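Local coordinates for inositol 2-dehydrogenase/D-chiro-inositol 3-dehydrogenase (Lactobacillus casei, PDB 4MIO), which oxidises myo-inositol and D-chiro-inositol to the corresponding keto-inositols, very likely with NAD(+) as the hydride acceptor, at residues I8-M13 / V31-I36; D68-V73 / K91-E96. All coordinates share one frame; numbering follows the deposited sequence.

Interaction 1: residues I8-M13 / V31-I36; sequences IGTGAM and VAVTDI. With NAI (1,4-dihydronicotinamide adenine dinucleotide), chain E.
Thr10 and Asp35 meet where the first two strands of the Rossmann fold end beside the dinucleotide, Gly9 and Gly11 fitting the GxGxxG pattern of its strand-turn-helix. The backbones pair at the parallel bridge of Ile8 with Thr34; one residue on, Gly9 N donates to Thr34 O at 2.9 Å and 167°. Gly9, at positive phi, brings its CA to 3.7 Å from NAI O4B.

The polar centre is the Asp35 carboxylate. Its OD2 receives Thr10 N at 2.8 Å on the lone pair facing away from OD1, and ribose O3B of NAI donates to the same OD2 at 2.6 Å. Ribose O2B donates to OD1 at 2.7 Å, while Asp37 N also binds OD1. This two-oxygen grip on a 2',3'-diol is the classical NAD-type signature, and the turn amide and Asp37 N help to hold the carboxylate for the diol.

Apolar contact is modest. Thr34 turns CG2 to Ile8 CG1, 3.8 Å away, with the two side chains alongside each other; its OG1, anti to the backbone N (chi1 -169°), bonds to Tyr55 O instead. The Thr10 side chain crosses that of Val33 at about a right angle, CG2 resting 3.9 Å from Val33 CB.

At the helix start, following the N-cap Gly11, Ala12 N donates to NAI O2A and Met13 N reaches NAI O2N at 2.8 Å, 171°.

Interaction 2: residues D68-V73 / K91-E96; sequences DAVFVV and KFIFTE. With NAI (1,4-dihydronicotinamide adenine dinucleotide), chain E.
Strands 69-72 and 92-95 run parallel in register, Ala69 beside Phe92 through Val72 beside Thr95, their axes 4.6 Å apart and crossing at -17°. They close a beta-alpha-beta unit of the Rossmann fold, with helix 79-86 in the crossover. Five backbone bonds join them, alternating in direction: Phe92 N to Asp68 O, Val70 N to Phe92 O, Phe94 N to Val70 O, Val72 N to Phe94 O and Glu96 N to Val72 O. Val72 N to Phe94 O is 2.8 Å, whereas Phe92 N to Asp68 O stretches to 3.2 Å.

The face bearing Ala69, Phe71, Phe92 and Phe94 is largely aromatic. Phe94 CB sits 3.9 Å from the centroid of the Phe71 ring, almost on the ring normal, making a CH-pi contact. With its CG anti to the backbone N (chi1 -175°), Phe94 carries its own ring past that centre: the planes lie 27° apart and barely overlap, the closest carbons being Phe71 CD2 and Phe94 CD1 at 3.5 Å. His17 and Phe289 each pair edge-to-face with Phe94.

On the other face, Val70 lies alongside Ile93, and Val72 CB comes 3.8 Å from Thr95 OG1. Helix 79-86 packs against Val72, Ile93 and Thr95. Thr95 OG1 donates in the carbonyl plane to Glu96 O, a bond within the segment. The Lys91 side chain crosses that of Val70 at about a right angle, CD touching CG1, while its NZ bonds to Asp64 O and Ile67 O.

At the cofactor end, Val73 CG1 touches Glu96 CG. A bend at chi2 lets the Glu96 carboxylate reach the carboxamide; His17 NE2 bonds OE2, and Glu96 OE1 accepts N7N of NAI at 3.0 Å.

How the interactions relate
Interactions 1 and 2 lie within one parallel sheet, their centres about 11 Å apart. Strand 3-8 stands between strands 28-34 and 69-72, so Ile8 serves both: its N lies 2.9 Å from Phe71 O and its O 2.7 Å from Val73 N, probable hydrogen bonds. Along the chain the two are in series, 8-13 and 31-36 preceding 68-73 and 91-96, each pair closing a beta-alpha-beta unit. Both meet NAI at the carboxyl ends of the strands: interaction 1 hydrogen-bonds the adenosine ribose and diphosphate, interaction 2 the carboxamide. Met13 CE packs 3.4 Å from Glu96 OE2, so the two contacts meet beside the nicotinamide.

Interaction 1: residues I8-M13 / V31-I36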
loop_
_atom_site.group_PDB
_atom_site.type_symbol
_atom_site.label_atom_id
_atom_site.label_comp_id
_atom_site.label_asym_id
_atom_site.label_seq_id
_atom_site.Cartn_x
_atom_site.Cartn_y
_atom_site.Cartn_z
ATOM N N ILE A 8 -5.836 16.477 -40.098
ATOM C CA ILE A 8 -7.196 16.804 -40.451
ATOM C C ILE A 8 -8.042 16.954 -39.162
ATOM O O ILE A 8 -8.382 15.988 -38.528
ATOM C CB ILE A 8 -7.799 15.754 -41.338
ATOM C CG1 ILE A 8 -6.984 15.566 -42.631
ATOM C CG2 ILE A 8 -9.252 16.076 -41.630
ATOM C CD1 ILE A 8 -7.285 14.367 -43.366
ATOM N N GLY A 9 -8.356 18.188 -38.835
ATOM C CA GLY A 9 -9.033 18.548 -37.615
ATOM C C GLY A 9 -8.041 19.063 -36.616
ATOM O O GLY A 9 -7.299 18.292 -36.043
ATOM N N THR A 10 -8.030 20.359 -36.400
ATOM C CA THR A 10 -7.089 20.988 -35.500
ATOM C C THR A 10 -7.762 21.629 -34.288
ATOM O O THR A 10 -7.567 22.785 -34.003
ATOM C CB THR A 10 -6.196 22.007 -36.225
ATOM O OG1 THR A 10 -6.987 23.091 -36.691
ATOM C CG2 THR A 10 -5.529 21.353 -37.426
ATOM N N GLY A 11 -8.546 20.815 -33.595
ATOM C CA GLY A 11 -9.205 21.203 -32.368
ATOM C C GLY A 11 -8.379 20.843 -31.167
ATOM O O GLY A 11 -7.210 20.924 -31.223
ATOM N N ALA A 12 -9.046 20.468 -30.087
ATOM C CA ALA A 12 -8.367 20.115 -28.862
ATOM C C ALA A 12 -7.340 18.974 -29.028
ATOM O O ALA A 12 -6.199 19.158 -28.707
ATOM C CB ALA A 12 -9.392 19.756 -27.759
ATOM N N MET A 13 -7.801 17.842 -29.502
ATOM C CA MET A 13 -6.936 16.664 -29.628
ATOM C C MET A 13 -6.017 16.787 -30.834
ATOM O O MET A 13 -4.909 16.348 -30.805
ATOM C CB MET A 13 -7.769 15.405 -29.685
ATOM C CG MET A 13 -7.007 14.124 -29.576
ATOM S SD MET A 13 -6.001 14.100 -28.093
ATOM C CE MET A 13 -5.880 12.357 -27.806
ATOM N N VAL A 31 3.406 19.191 -41.812
ATOM C CA VAL A 31 3.613 20.015 -42.985
ATOM C C VAL A 31 2.326 20.456 -43.660
ATOM O O VAL A 31 2.367 21.259 -44.566
ATOM C CB VAL A 31 4.524 19.311 -44.045
ATOM C CG1 VAL A 31 5.809 18.875 -43.442
ATOM C CG2 VAL A 31 3.832 18.172 -44.646
ATOM N N ALA A 32 1.199 19.962 -43.183
ATOM C CA ALA A 32 -0.126 20.311 -43.702
ATOM C C ALA A 32 -1.221 20.152 -42.646
ATOM O O ALA A 32 -1.191 19.227 -41.872
ATOM C CB ALA A 32 -0.465 19.498 -44.873
ATOM N N VAL A 33 -2.181 21.065 -42.665
ATOM C CA VAL A 33 -3.347 21.005 -41.792
ATOM C C VAL A 33 -4.610 21.380 -42.556
ATOM O O VAL A 33 -4.539 22.030 -43.563
ATOM C CB VAL A 33 -3.233 21.943 -40.579
ATOM C CG1 VAL A 33 -2.100 21.561 -39.714
ATOM C CG2 VAL A 33 -3.070 23.383 -41.022
ATOM N N THR A 34 -5.736 20.928 -42.063
ATOM C CA THR A 34 -7.035 21.359 -42.547
ATOM C C THR A 34 -8.085 21.275 -41.430
ATOM O O THR A 34 -8.038 20.412 -40.611
ATOM C CB THR A 34 -7.499 20.596 -43.807
ATOM O OG1 THR A 34 -8.644 21.234 -44.351
ATOM C CG2 THR A 34 -7.843 19.204 -43.534
ATOM N N ASP A 35 -9.059 22.179 -41.476
ATOM C CA ASP A 35 -10.143 22.222 -40.509
ATOM C C ASP A 35 -11.324 22.965 -41.174
ATOM O O ASP A 35 -11.084 23.859 -41.920
ATOM C CB ASP A 35 -9.670 22.940 -39.254
ATOM C CG ASP A 35 -10.585 22.729 -38.070
ATOM O OD1 ASP A 35 -11.706 23.209 -38.109
ATOM O OD2 ASP A 35 -10.184 22.055 -37.121
ATOM N N ILE A 36 -12.543 22.551 -40.894
ATOM C CA ILE A 36 -13.710 23.248 -41.427
ATOM C C ILE A 36 -13.734 24.644 -40.901
ATOM O O ILE A 36 -14.313 25.543 -41.501
ATOM C CB ILE A 36 -15.013 22.537 -41.107
ATOM C CG1 ILE A 36 -15.216 22.380 -39.597
ATOM C CG2 ILE A 36 -15.067 21.235 -41.786
ATOM C CD1 ILE A 36 -16.461 21.683 -39.261
HETATM P PA NAI E . -12.833 19.336 -31.065
HETATM O O1A NAI E . -14.200 19.646 -31.361
HETATM O O2A NAI E . -12.081 20.150 -30.222
HETATM O O5B NAI E . -12.027 19.365 -32.402
HETATM C C5B NAI E . -12.465 18.853 -33.596
HETATM C C4B NAI E . -11.970 19.710 -34.767
HETATM O O4B NAI E . -12.339 19.130 -35.987
HETATM C C3B NAI E . -12.650 21.065 -34.835
HETATM O O3B NAI E . -11.696 22.050 -34.947
HETATM C C2B NAI E . -13.552 20.994 -36.037
HETATM O O2B NAI E . -13.778 22.254 -36.617
HETATM C C1B NAI E . -12.775 20.101 -36.934
HETATM N N9A NAI E . -13.597 19.374 -37.871
HETATM C C8A NAI E . -14.785 18.881 -37.686
HETATM N N7A NAI E . -15.188 18.196 -38.740
HETATM C C5A NAI E . -14.233 18.270 -39.641
HETATM C C6A NAI E . -13.998 17.786 -40.989
HETATM N N6A NAI E . -14.863 17.066 -41.672
HETATM N N1A NAI E . -12.826 18.065 -41.537
HETATM C C2A NAI E . -11.935 18.770 -40.933
HETATM N N3A NAI E . -12.083 19.258 -39.727
HETATM C C4A NAI E . -13.195 19.025 -39.048
HETATM O O3 NAI E . -12.884 17.804 -30.629
HETATM P PN NAI E . -11.654 16.910 -30.068
HETATM O O1N NAI E . -11.788 16.741 -28.630
HETATM O O2N NAI E . -10.407 17.477 -30.464
HETATM O O5D NAI E . -11.874 15.505 -30.597
HETATM C C5D NAI E . -11.481 15.165 -31.901
HETATM C C4D NAI E . -11.473 13.666 -32.055
HETATM O O4D NAI E . -10.546 13.145 -31.135
HETATM C C3D NAI E . -12.787 13.047 -31.684
HETATM O O3D NAI E . -12.962 11.953 -32.536
HETATM C C2D NAI E . -12.555 12.575 -30.266
HETATM O O2D NAI E . -13.361 11.476 -30.073
HETATM C C1D NAI E . -11.123 12.129 -30.353
HETATM N N1N NAI E . -10.516 12.072 -29.028
HETATM C C2N NAI E . -9.938 10.982 -28.569
HETATM C C3N NAI E . -9.384 10.898 -27.312
HETATM C C7N NAI E . -8.744 9.623 -26.808
HETATM O O7N NAI E . -8.607 9.483 -25.635
HETATM N N7N NAI E . -8.381 8.726 -27.681
HETATM C C4N NAI E . -9.348 12.094 -26.431
HETATM C C5N NAI E . -9.978 13.215 -27.071
HETATM C C6N NAI E . -10.503 13.140 -28.322
#

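Interaction 2: residues D68-V73 / K91-E96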
loop_
_atom_site.group_PDB
_atom_site.type_symbol
_atom_site.label_atom_id
_atom_site.label_comp_id
_atom_site.label_asym_id
_atom_site.label_seq_id
_atom_site.Cartn_x
_atom_site.Cartn_y
_atom_site.Cartn_z
ATOM N N ASP A 68 3.336 11.820 -45.958
ATOM C CA ASP A 68 3.517 10.405 -45.715
ATOM C C ASP A 68 2.354 9.770 -44.935
ATOM O O ASP A 68 2.011 8.656 -45.131
ATOM C CB ASP A 68 4.823 10.173 -44.923
ATOM C CG ASP A 68 6.057 10.629 -45.679
ATOM O OD1 ASP A 68 6.163 10.253 -46.845
ATOM O OD2 ASP A 68 6.895 11.327 -45.118
ATOM N N ALA A 69 1.817 10.550 -44.007
ATOM C CA ALA A 69 0.795 10.070 -43.132
ATOM C C ALA A 69 -0.180 11.189 -42.737
ATOM O O ALA A 69 0.191 12.313 -42.646
ATOM C CB ALA A 69 1.406 9.464 -41.895
ATOM N N VAL A 70 -1.425 10.797 -42.535
ATOM C CA VAL A 70 -2.418 11.719 -42.055
ATOM C C VAL A 70 -2.976 11.316 -40.694
ATOM O O VAL A 70 -3.165 10.171 -40.440
ATOM C CB VAL A 70 -3.589 11.927 -43.066
ATOM C CG1 VAL A 70 -3.051 12.503 -44.351
ATOM C CG2 VAL A 70 -4.302 10.692 -43.338
ATOM N N PHE A 71 -3.216 12.319 -39.876
ATOM C CA PHE A 71 -3.919 12.161 -38.606
ATOM C C PHE A 71 -5.340 12.694 -38.771
ATOM O O PHE A 71 -5.507 13.781 -39.192
ATOM C CB PHE A 71 -3.204 12.918 -37.503
ATOM C CG PHE A 71 -2.030 12.180 -36.905
ATOM C CD1 PHE A 71 -0.945 11.873 -37.658
ATOM C CD2 PHE A 71 -2.011 11.830 -35.583
ATOM C CE1 PHE A 71 0.107 11.221 -37.125
ATOM C CE2 PHE A 71 -0.948 11.149 -35.069
ATOM C CZ PHE A 71 0.098 10.847 -35.831
ATOM N N VAL A 72 -6.329 11.871 -38.465
ATOM C CA VAL A 72 -7.725 12.258 -38.574
ATOM C C VAL A 72 -8.235 12.542 -37.160
ATOM O O VAL A 72 -8.409 11.646 -36.399
ATOM C CB VAL A 72 -8.568 11.190 -39.219
ATOM C CG1 VAL A 72 -9.979 11.637 -39.383
ATOM C CG2 VAL A 72 -8.011 10.810 -40.537
ATOM N N VAL A 73 -8.425 13.813 -36.864
ATOM C CA VAL A 73 -8.787 14.271 -35.542
ATOM C C VAL A 73 -9.985 15.248 -35.552
ATOM O O VAL A 73 -10.090 16.109 -34.745
ATOM C CB VAL A 73 -7.593 14.927 -34.825
ATOM C CG1 VAL A 73 -7.690 14.688 -33.335
ATOM C CG2 VAL A 73 -6.295 14.357 -35.357
ATOM N N LYS A 91 -1.270 6.753 -48.423
ATOM C CA LYS A 91 -0.803 7.313 -47.182
ATOM C C LYS A 91 -1.156 6.424 -45.977
ATOM O O LYS A 91 -2.108 5.699 -45.988
ATOM C CB LYS A 91 -1.329 8.735 -46.967
ATOM C CG LYS A 91 -1.020 9.706 -48.057
ATOM C CD LYS A 91 -1.434 11.102 -47.730
ATOM C CE LYS A 91 -1.376 12.052 -48.920
ATOM N NZ LYS A 91 -0.234 11.884 -49.804
ATOM N N PHE A 92 -0.299 6.475 -44.971
ATOM C CA PHE A 92 -0.613 5.851 -43.717
ATOM C C PHE A 92 -1.658 6.740 -42.990
ATOM O O PHE A 92 -1.681 7.926 -43.160
ATOM C CB PHE A 92 0.672 5.695 -42.877
ATOM C CG PHE A 92 1.606 4.619 -43.378
ATOM C CD1 PHE A 92 1.486 3.337 -42.965
ATOM C CD2 PHE A 92 2.630 4.930 -44.215
ATOM C CE1 PHE A 92 2.345 2.375 -43.407
ATOM C CE2 PHE A 92 3.480 3.992 -44.617
ATOM C CZ PHE A 92 3.322 2.705 -44.237
ATOM N N ILE A 93 -2.484 6.097 -42.186
ATOM C CA ILE A 93 -3.599 6.761 -41.562
ATOM C C ILE A 93 -3.662 6.468 -40.041
ATOM O O ILE A 93 -3.782 5.351 -39.649
ATOM C CB ILE A 93 -4.886 6.289 -42.196
ATOM C CG1 ILE A 93 -4.871 6.550 -43.699
ATOM C CG2 ILE A 93 -6.084 6.940 -41.527
ATOM C CD1 ILE A 93 -5.892 5.829 -44.434
ATOM N N PHE A 94 -3.553 7.516 -39.258
ATOM C CA PHE A 94 -3.837 7.466 -37.831
ATOM C C PHE A 94 -5.150 8.217 -37.598
ATOM O O PHE A 94 -5.233 9.384 -37.777
ATOM C CB PHE A 94 -2.726 8.110 -37.002
ATOM C CG PHE A 94 -2.918 7.971 -35.493
ATOM C CD1 PHE A 94 -3.721 8.843 -34.803
ATOM C CD2 PHE A 94 -2.319 6.960 -34.797
ATOM C CE1 PHE A 94 -3.909 8.711 -33.474
ATOM C CE2 PHE A 94 -2.532 6.834 -33.441
ATOM C CZ PHE A 94 -3.306 7.707 -32.798
ATOM N N THR A 95 -6.170 7.472 -37.237
ATOM C CA THR A 95 -7.430 8.077 -36.881
ATOM C C THR A 95 -7.682 7.954 -35.386
ATOM O O THR A 95 -7.507 6.921 -34.825
ATOM C CB THR A 95 -8.622 7.496 -37.656
ATOM O OG1 THR A 95 -9.809 8.189 -37.338
ATOM C CG2 THR A 95 -8.788 6.043 -37.401
ATOM N N GLU A 96 -8.088 9.045 -34.795
ATOM C CA GLU A 96 -8.595 8.977 -33.454
ATOM C C GLU A 96 -9.822 8.092 -33.424
ATOM O O GLU A 96 -10.454 7.893 -34.417
ATOM C CB GLU A 96 -8.882 10.376 -32.891
ATOM C CG GLU A 96 -7.740 10.999 -32.122
ATOM C CD GLU A 96 -7.248 10.129 -30.979
ATOM O OE1 GLU A 96 -8.001 9.245 -30.561
ATOM O OE2 GLU A 96 -6.148 10.348 -30.525
HETATM P PA NAI E . -12.833 19.336 -31.065
HETATM O O1A NAI E . -14.200 19.646 -31.361
HETATM O O2A NAI E . -12.081 20.150 -30.222
HETATM O O5B NAI E . -12.027 19.365 -32.402
HETATM C C5B NAI E . -12.465 18.853 -33.596
HETATM C C4B NAI E . -11.970 19.710 -34.767
HETATM O O4B NAI E . -12.339 19.130 -35.987
HETATM C C3B NAI E . -12.650 21.065 -34.835
HETATM O O3B NAI E . -11.696 22.050 -34.947
HETATM C C2B NAI E . -13.552 20.994 -36.037
HETATM O O2B NAI E . -13.778 22.254 -36.617
HETATM C C1B NAI E . -12.775 20.101 -36.934
HETATM N N9A NAI E . -13.597 19.374 -37.871
HETATM C C8A NAI E . -14.785 18.881 -37.686
HETATM N N7A NAI E . -15.188 18.196 -38.740
HETATM C C5A NAI E . -14.233 18.270 -39.641
HETATM C C6A NAI E . -13.998 17.786 -40.989
HETATM N N6A NAI E . -14.863 17.066 -41.672
HETATM N N1A NAI E . -12.826 18.065 -41.537
HETATM C C2A NAI E . -11.935 18.770 -40.933
HETATM N N3A NAI E . -12.083 19.258 -39.727
HETATM C C4A NAI E . -13.195 19.025 -39.048
HETATM O O3 NAI E . -12.884 17.804 -30.629
HETATM P PN NAI E . -11.654 16.910 -30.068
HETATM O O1N NAI E . -11.788 16.741 -28.630
HETATM O O2N NAI E . -10.407 17.477 -30.464
HETATM O O5D NAI E . -11.874 15.505 -30.597
HETATM C C5D NAI E . -11.481 15.165 -31.901
HETATM C C4D NAI E . -11.473 13.666 -32.055
HETATM O O4D NAI E . -10.546 13.145 -31.135
HETATM C C3D NAI E . -12.787 13.047 -31.684
HETATM O O3D NAI E . -12.962 11.953 -32.536
HETATM C C2D NAI E . -12.555 12.575 -30.266
HETATM O O2D NAI E . -13.361 11.476 -30.073
HETATM C C1D NAI E . -11.123 12.129 -30.353
HETATM N N1N NAI E . -10.516 12.072 -29.028
HETATM C C2N NAI E . -9.938 10.982 -28.569
HETATM C C3N NAI E . -9.384 10.898 -27.312
HETATM C C7N NAI E . -8.744 9.623 -26.808
HETATM O O7N NAI E . -8.607 9.483 -25.635
HETATM N N7N NAI E . -8.381 8.726 -27.681
HETATM C C4N NAI E . -9.348 12.094 -26.431
HETATM C C5N NAI E . -9.978 13.215 -27.071
HETATM C C6N NAI E . -10.503 13.140 -28.322
#